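Local structure of B-agarase (Saccharophagus degradans, 4BQ2) at residues A[136-139]-A[140-143]; A[213-216]-A[217-220]; A[668-672]-A[673-677]; A[730-733]-A[734-738]. The protein hydrolyses the beta-1,4-galactosidic linkages of agarose as a family 50 exo-beta-agarase, probably working inward from chain ends. One frame throughout, in Å; residues are numbered along the deposited sequence.

Interaction 1 of 4, residues A[136-139]-A[140-143]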
# COMPACT_ATOMS: atom_id res chain seq x y z
N SER A 136 -10.46 -14.43 -9.03
CA SER A 136 -9.40 -15.36 -8.64
C SER A 136 -8.81 -15.10 -7.24
O SER A 136 -8.16 -15.99 -6.66
CB SER A 136 -8.27 -15.19 -9.62
OG SER A 136 -7.81 -13.84 -9.57
N GLY A 137 -8.99 -13.88 -6.73
CA GLY A 137 -8.34 -13.49 -5.48
C GLY A 137 -6.92 -12.99 -5.69
O GLY A 137 -6.13 -12.93 -4.73
N LEU A 138 -6.61 -12.63 -6.93
CA LEU A 138 -5.38 -11.94 -7.30
C LEU A 138 -5.73 -10.48 -7.61
O LEU A 138 -6.78 -10.23 -8.23
CB LEU A 138 -4.80 -12.58 -8.55
CG LEU A 138 -3.92 -13.82 -8.32
CD1 LEU A 138 -4.71 -14.98 -7.75
CD2 LEU A 138 -3.24 -14.18 -9.62
N ARG A 139 -4.90 -9.52 -7.16
CA ARG A 139 -5.16 -8.11 -7.43
C ARG A 139 -5.13 -7.85 -8.93
O ARG A 139 -5.87 -7.04 -9.44
CB ARG A 139 -4.14 -7.18 -6.72
CG ARG A 139 -4.51 -5.69 -6.82
CD ARG A 139 -5.93 -5.45 -6.27
NE ARG A 139 -6.09 -6.03 -4.92
CZ ARG A 139 -5.92 -5.38 -3.78
NH1 ARG A 139 -5.62 -4.07 -3.77
NH2 ARG A 139 -6.08 -6.02 -2.63
N SER A 140 -4.24 -8.55 -9.62
CA SER A 140 -4.26 -8.59 -11.07
C SER A 140 -3.89 -10.01 -11.48
O SER A 140 -3.10 -10.71 -10.80
CB SER A 140 -3.28 -7.58 -11.67
OG SER A 140 -3.73 -7.17 -12.95
N ASN A 141 -4.47 -10.41 -12.60
CA ASN A 141 -4.38 -11.77 -13.07
C ASN A 141 -3.29 -11.95 -14.08
O ASN A 141 -2.88 -10.99 -14.74
CB ASN A 141 -5.73 -12.18 -13.73
CG ASN A 141 -6.72 -12.75 -12.74
OD1 ASN A 141 -6.35 -13.06 -11.60
ND2 ASN A 141 -7.98 -12.88 -13.15
N PRO A 142 -2.87 -13.22 -14.26
CA PRO A 142 -2.09 -13.48 -15.46
C PRO A 142 -2.97 -13.17 -16.66
O PRO A 142 -4.19 -13.16 -16.52
CB PRO A 142 -1.77 -14.99 -15.37
CG PRO A 142 -2.71 -15.54 -14.35
CD PRO A 142 -3.14 -14.42 -13.45
N PRO A 143 -2.38 -12.91 -17.83
CA PRO A 143 -3.25 -12.60 -18.97
C PRO A 143 -4.17 -13.77 -19.35
O PRO A 143 -3.82 -14.92 -19.09
CB PRO A 143 -2.26 -12.29 -20.10
CG PRO A 143 -0.95 -12.84 -19.66
CD PRO A 143 -0.96 -12.74 -18.16
O HOH W 1 -10.30 -13.89 -12.10

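Interaction 2 of 4, residues A[213-216]-A[217-220]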
# COMPACT_ATOMS: atom_id res chain seq x y z
N VAL A 213 6.75 -19.23 -16.41
CA VAL A 213 7.66 -18.24 -16.97
C VAL A 213 9.07 -18.47 -16.45
O VAL A 213 9.26 -18.64 -15.26
CB VAL A 213 7.19 -16.81 -16.57
CG1 VAL A 213 8.05 -15.76 -17.23
CG2 VAL A 213 5.72 -16.58 -16.95
N ASP A 214 10.08 -18.46 -17.32
CA ASP A 214 11.46 -18.46 -16.84
C ASP A 214 11.93 -17.00 -16.84
O ASP A 214 11.53 -16.21 -17.68
CB ASP A 214 12.37 -19.38 -17.67
CG ASP A 214 13.79 -19.51 -17.09
OD1 ASP A 214 14.02 -19.45 -15.85
OD2 ASP A 214 14.72 -19.69 -17.90
N TYR A 215 12.74 -16.64 -15.85
CA TYR A 215 13.28 -15.29 -15.73
C TYR A 215 14.63 -15.41 -15.08
O TYR A 215 14.91 -16.43 -14.45
CB TYR A 215 12.36 -14.40 -14.88
CG TYR A 215 11.89 -14.98 -13.56
CD1 TYR A 215 12.67 -14.90 -12.41
CD2 TYR A 215 10.64 -15.57 -13.45
CE1 TYR A 215 12.23 -15.42 -11.20
CE2 TYR A 215 10.20 -16.10 -12.25
CZ TYR A 215 10.99 -16.01 -11.12
OH TYR A 215 10.51 -16.51 -9.93
N LYS A 216 15.47 -14.39 -15.24
CA LYS A 216 16.75 -14.33 -14.55
C LYS A 216 16.54 -14.51 -13.04
O LYS A 216 15.63 -13.93 -12.45
CB LYS A 216 17.44 -13.01 -14.85
CG LYS A 216 18.82 -12.91 -14.22
CD LYS A 216 19.56 -11.67 -14.71
CE LYS A 216 21.03 -11.77 -14.36
NZ LYS A 216 21.77 -10.55 -14.76
N GLY A 217 17.36 -15.36 -12.43
CA GLY A 217 17.30 -15.60 -10.99
C GLY A 217 16.32 -16.67 -10.55
O GLY A 217 16.38 -17.11 -9.41
N LYS A 218 15.46 -17.14 -11.45
CA LYS A 218 14.50 -18.18 -11.07
C LYS A 218 15.24 -19.43 -10.56
O LYS A 218 16.28 -19.80 -11.12
CB LYS A 218 13.58 -18.55 -12.22
CG LYS A 218 12.48 -19.52 -11.83
CD LYS A 218 11.47 -19.73 -12.94
CE LYS A 218 10.47 -20.78 -12.53
NZ LYS A 218 9.49 -21.07 -13.62
N ILE A 219 14.72 -20.05 -9.49
CA ILE A 219 15.35 -21.24 -8.90
C ILE A 219 14.74 -22.48 -9.59
O ILE A 219 13.54 -22.63 -9.63
CB ILE A 219 15.18 -21.27 -7.36
CG1 ILE A 219 15.95 -20.12 -6.69
CG2 ILE A 219 15.51 -22.64 -6.74
CD1 ILE A 219 17.47 -20.16 -6.80
N HIS A 220 15.59 -23.35 -10.13
CA HIS A 220 15.12 -24.57 -10.82
C HIS A 220 15.38 -25.87 -10.05
O HIS A 220 14.88 -26.94 -10.43
CB HIS A 220 15.70 -24.64 -12.23
CG HIS A 220 15.34 -23.48 -13.10
ND1 HIS A 220 14.09 -23.33 -13.67
CD2 HIS A 220 16.08 -22.43 -13.54
CE1 HIS A 220 14.07 -22.23 -14.40
NE2 HIS A 220 15.27 -21.67 -14.35
O HOH W 2 16.92 -19.02 -14.66

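Interaction 3 of 4, residues A[668-672]-A[673-677]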
# COMPACT_ATOMS: atom_id res chain seq x y z
N ILE A 668 3.51 1.40 -7.58
CA ILE A 668 4.35 2.25 -8.40
C ILE A 668 5.22 1.31 -9.21
O ILE A 668 5.68 0.29 -8.70
CB ILE A 668 5.21 3.22 -7.54
CG1 ILE A 668 4.31 4.25 -6.81
CG2 ILE A 668 6.29 3.87 -8.43
CD1 ILE A 668 3.58 5.29 -7.71
N HIS A 669 5.37 1.62 -10.50
CA HIS A 669 5.86 0.63 -11.49
C HIS A 669 7.18 1.07 -12.14
O HIS A 669 7.34 2.24 -12.53
CB HIS A 669 4.81 0.41 -12.61
CG HIS A 669 3.45 -0.03 -12.13
ND1 HIS A 669 2.38 -0.16 -12.98
CD2 HIS A 669 3.00 -0.36 -10.90
CE1 HIS A 669 1.32 -0.57 -12.29
NE2 HIS A 669 1.67 -0.69 -11.02
N ALA A 670 8.10 0.12 -12.29
CA ALA A 670 9.36 0.30 -12.97
C ALA A 670 9.42 -0.65 -14.16
O ALA A 670 8.63 -1.61 -14.24
CB ALA A 670 10.53 0.00 -12.02
N ALA A 671 10.37 -0.40 -15.05
CA ALA A 671 10.49 -1.12 -16.33
C ALA A 671 11.21 -2.44 -16.16
O ALA A 671 11.12 -3.30 -17.04
CB ALA A 671 11.24 -0.26 -17.33
N SER A 672 11.92 -2.59 -15.04
CA SER A 672 12.85 -3.71 -14.81
C SER A 672 13.38 -3.62 -13.41
O SER A 672 13.21 -2.56 -12.74
CB SER A 672 14.04 -3.63 -15.79
OG SER A 672 14.94 -2.59 -15.45
N GLN A 673 14.07 -4.68 -12.95
CA GLN A 673 14.67 -4.64 -11.61
C GLN A 673 15.65 -3.50 -11.48
O GLN A 673 15.68 -2.82 -10.45
CB GLN A 673 15.37 -5.99 -11.25
CG GLN A 673 14.39 -7.15 -11.09
CD GLN A 673 13.30 -6.84 -10.13
OE1 GLN A 673 12.09 -7.06 -10.41
NE2 GLN A 673 13.68 -6.26 -9.01
N ALA A 674 16.46 -3.26 -12.52
CA ALA A 674 17.40 -2.12 -12.49
C ALA A 674 16.69 -0.79 -12.39
O ALA A 674 17.12 0.12 -11.65
CB ALA A 674 18.35 -2.11 -13.68
N ASP A 675 15.62 -0.64 -13.16
CA ASP A 675 14.81 0.58 -13.07
C ASP A 675 14.17 0.70 -11.67
O ASP A 675 14.03 1.81 -11.15
CB ASP A 675 13.78 0.58 -14.20
CG ASP A 675 13.06 1.94 -14.37
OD1 ASP A 675 13.69 2.99 -14.24
OD2 ASP A 675 11.84 1.94 -14.63
N ARG A 676 13.78 -0.42 -11.05
CA ARG A 676 13.26 -0.39 -9.67
C ARG A 676 14.30 0.27 -8.78
O ARG A 676 13.94 1.15 -7.96
CB ARG A 676 13.01 -1.78 -9.08
CG ARG A 676 11.73 -2.50 -9.47
CD ARG A 676 11.77 -3.83 -8.71
NE ARG A 676 11.17 -3.82 -7.37
CZ ARG A 676 11.43 -4.69 -6.39
NH1 ARG A 676 12.31 -5.68 -6.57
NH2 ARG A 676 10.74 -4.62 -5.24
N GLY A 677 15.56 -0.13 -8.96
CA GLY A 677 16.68 0.42 -8.17
C GLY A 677 16.88 1.92 -8.40
O GLY A 677 17.04 2.71 -7.44

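Interaction 4 of 4, residues A[730-733]-A[734-738]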
# COMPACT_ATOMS: atom_id res chain seq x y z
N GLU A 730 19.60 -5.65 -7.36
CA GLU A 730 19.36 -4.25 -7.79
C GLU A 730 18.83 -3.40 -6.63
O GLU A 730 19.13 -2.22 -6.53
CB GLU A 730 18.36 -4.20 -8.97
CG GLU A 730 18.87 -4.98 -10.21
CD GLU A 730 18.58 -6.47 -10.16
OE1 GLU A 730 18.10 -7.00 -9.12
OE2 GLU A 730 18.81 -7.13 -11.18
N MET A 731 18.02 -4.01 -5.77
CA MET A 731 17.43 -3.26 -4.64
C MET A 731 18.49 -3.08 -3.53
O MET A 731 18.63 -1.98 -2.94
CB MET A 731 16.17 -3.96 -4.11
CG MET A 731 14.96 -3.93 -5.05
SD MET A 731 14.64 -2.31 -5.83
CE MET A 731 14.44 -1.30 -4.38
N VAL A 732 19.25 -4.14 -3.28
CA VAL A 732 20.39 -4.05 -2.36
C VAL A 732 21.35 -2.91 -2.73
O VAL A 732 21.71 -2.07 -1.90
CB VAL A 732 21.19 -5.35 -2.30
CG1 VAL A 732 22.45 -5.16 -1.45
CG2 VAL A 732 20.34 -6.48 -1.71
N ASP A 733 21.76 -2.88 -3.99
CA ASP A 733 22.67 -1.84 -4.40
C ASP A 733 22.07 -0.45 -4.20
O ASP A 733 22.76 0.43 -3.68
CB ASP A 733 23.10 -2.03 -5.83
CG ASP A 733 24.24 -1.15 -6.18
OD1 ASP A 733 25.36 -1.49 -5.81
OD2 ASP A 733 24.00 -0.09 -6.78
N ALA A 734 20.79 -0.28 -4.56
CA ALA A 734 20.13 1.02 -4.42
C ALA A 734 20.07 1.42 -2.96
O ALA A 734 20.35 2.57 -2.62
CB ALA A 734 18.73 1.00 -5.05
N ALA A 735 19.76 0.47 -2.09
CA ALA A 735 19.72 0.74 -0.66
C ALA A 735 21.10 1.13 -0.12
O ALA A 735 21.22 2.10 0.64
CB ALA A 735 19.12 -0.44 0.11
N LYS A 736 22.13 0.42 -0.54
CA LYS A 736 23.48 0.76 -0.06
C LYS A 736 23.94 2.14 -0.52
O LYS A 736 24.59 2.85 0.25
CB LYS A 736 24.52 -0.30 -0.45
CG LYS A 736 24.31 -1.66 0.19
CD LYS A 736 25.48 -2.56 -0.21
CE LYS A 736 25.47 -3.90 0.48
NZ LYS A 736 26.85 -4.51 0.36
N GLU A 737 23.59 2.52 -1.75
CA GLU A 737 23.97 3.84 -2.28
C GLU A 737 23.33 4.96 -1.48
O GLU A 737 23.98 5.97 -1.15
CB GLU A 737 23.56 3.94 -3.77
CG GLU A 737 24.44 3.10 -4.72
CD GLU A 737 25.77 3.80 -5.11
OE1 GLU A 737 25.77 5.05 -5.20
OE2 GLU A 737 26.80 3.10 -5.33
N VAL A 738 22.04 4.80 -1.18
CA VAL A 738 21.31 5.79 -0.40
C VAL A 738 21.80 5.81 1.05
O VAL A 738 22.05 6.89 1.63
CB VAL A 738 19.79 5.47 -0.42
CG1 VAL A 738 19.04 6.31 0.64
CG2 VAL A 738 19.21 5.74 -1.82
O HOH W 3 27.36 0.27 -5.25

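Interaction 1 of 4, residues A[136-139]-A[140-143]
Ser136 and Asn141 meet across a turn, with an ST turn at Ser136, within the long loop between strands 110-115 and 150-155 of the agarase CBM-like domain. The serine hydroxyl approaches the side of the amide carbonyl rather than its end: OG of Ser136 gives its proton to OD1 of Asn141 at 2.6 Å, in the carbonyl plane and on a lone pair, with a C=O...donor angle of 128°. The same OG accepts from N of Leu138 at 3.1 Å, which makes the ST turn. It can serve both because chi1 of Ser136 (60°) tucks the hydroxyl between the backbone N and the carbonyl carbon, over the turn. Leu138 lies across the asparagine at about a right angle, its CB 3.5 Å from OD1 of Asn141, and crosses Pro142 in the same manner. Outside the pair, Asp120 also receives a bond from Asn141 ND2, while Arg139, bent at its middle torsions, reaches Asp712 O, and the hydroxyl of Ser140 bonds Trp154 N; the loop is thereby tied to its own domain and to a loop far along the chain, near Asp712. A water finishes the ring on the amide's other branch, accepting from Asn141 ND2 at 2.7 Å and from Ser136 N at 3.1 Å.

Interaction 2 of 4, residues A[213-216]-A[217-220]
Lys218 folds back over Tyr215 at a type II beta turn from Tyr215 to Lys218, in the loop between strand 180-191 and helix 222-235. The packed half is the lysine against the phenol. CB of Lys218 stands over one face of the ring, 3.7 Å from its centroid and 18° off the normal, a CH-pi contact, and the extended aliphatic chain crosses the tyrosine at roughly a right angle. Running straight on, the chain carries its ammonium back to Val213, ahead of the turn, where NZ of Lys218 bonds Val213 O at 2.9 Å from above the carbonyl plane; NZ also bonds Asn210 O, its stronger partner. The turn itself is closed by N of Lys218 on Tyr215 O at 3.1 Å, and Gly217 takes the positive phi that this turn type needs at its third position. Tyr215 OH bonds a glycerol, probably from the crystallisation liquor, and the Tyr215 ring meets that of His660. The solvent side is looser. There Lys216 has its CB directed away from residues 217-220, and Asp214 and His220 are exposed, their carboxylate and ring planes 64° apart. Water 2 bridges to the turn from the imidazole edge, and beside it NE2 of His220 makes a weak, bent bond to OD1 of Asp214, 3.0 Å long with an N-H...O angle of 122°.

Interaction 3 of 4, residues A[668-672]-A[673-677]
Ser672 is the N-cap of helix 673-688, and its hydroxyl reaches Asp675 in the first turn: OG of Ser672 accepts from N of Asp675 at 3.1 Å, the hydrogen bond nearly straight at 168°. This helix lies between strands 648-652 and 693-699, neighbouring parallel strands of the barrel typical of this family, so the contact starts the helix of a beta-alpha-beta crossover. Chi1 of Ser672 (73°) swings OG over the helix start, where it can take the backbone N-H. Asp675 answers from the other direction, but toward the residue before the cap: its OD2, through the anti lone pair, takes N of Ala671 at 2.8 Å. The carboxylate oxygen also rests against Ala670 and Ala671, whose CB atoms are each 3.5 Å from Asp675 OD2. Chi1 of Asp675 (-169°) turns the carboxylate back toward this incoming loop. In the next shell, Ser83 gives a further bond to Asp675 OD2, tying the cap to the beta-rich N-terminal part, and Asp659 accepts from N of Gln673. The buried guanidinium of Arg676 bonds Ile655 O and Gly719 O, with a cation-pi contact to Tyr728. The backbone of Arg676 begins the regular helix: N of Arg676 bonds Ser672 O at 2.8 Å, in the carbonyl plane, while its CG packs 3.8 Å from Ala670 CB.

Interaction 4 of 4, residues A[730-733]-A[734-738]
Lys736 lies alongside Val732, one helical turn earlier on helix 729-739, the two side chains pointing the same way. The lysine begins at the backbone: its CB is 3.6 Å from Val732 O and its CG closer, 3.4 Å from the same oxygen, which also receives N of Lys736 in the regular i to i+4 hydrogen bond of 2.9 Å. From there the extended chain climbs along the valine. CD passes 4.2 Å from CG1 of Val732, and CE settles 3.8 Å from that methyl, which chi1 of Val732 (173°) sets anti to the backbone N. The ammonium NZ leaves the pair and makes a weak hydrogen bond to Asn409 OD1. One residue along, Asp733 and Glu737 also run side by side. Their carboxylates are like charges, 4.5 Å apart at Asp733 OD2 and Glu737 OE2, and a water probably eases that repulsion: it donates to OD1 of Asp733 at 2.7 Å and to OE2 of Glu737 at 2.9 Å. This is the exposed side of an amphipathic helix. Elsewhere Met731 and Ala734 meet Tyr680 of helix 673-688, and Ala735 packs on Phe412 and Phe720. Val732 and Lys736 touch Trp410, so helix 729-739 packs against helix 673-688 on one flank and the end of helix 394-410 on another.

Along the chain the four contacts follow in numerical order. Interaction 1 belongs to the CBM-like domain, interaction 2 to the loop leading into helix 222-235, and interactions 3 and 4 to the C-terminal part of the chain, probably the catalytic barrel. Only interactions 3 and 4 touch, their centres 13 Å apart: helices 673-688 and 729-739 pack through Gln673 and Ala674 on Glu730, Arg676 on Met731, and Gly677 on Ala734. Interactions 1 and 4 are furthest apart, about 30 Å between centres. Residues 136-143 bond Asp712 and Asn715, and residues 668-677 bond Ser83 and Gln85, joining the two parts at two places about 21 Å apart between centres.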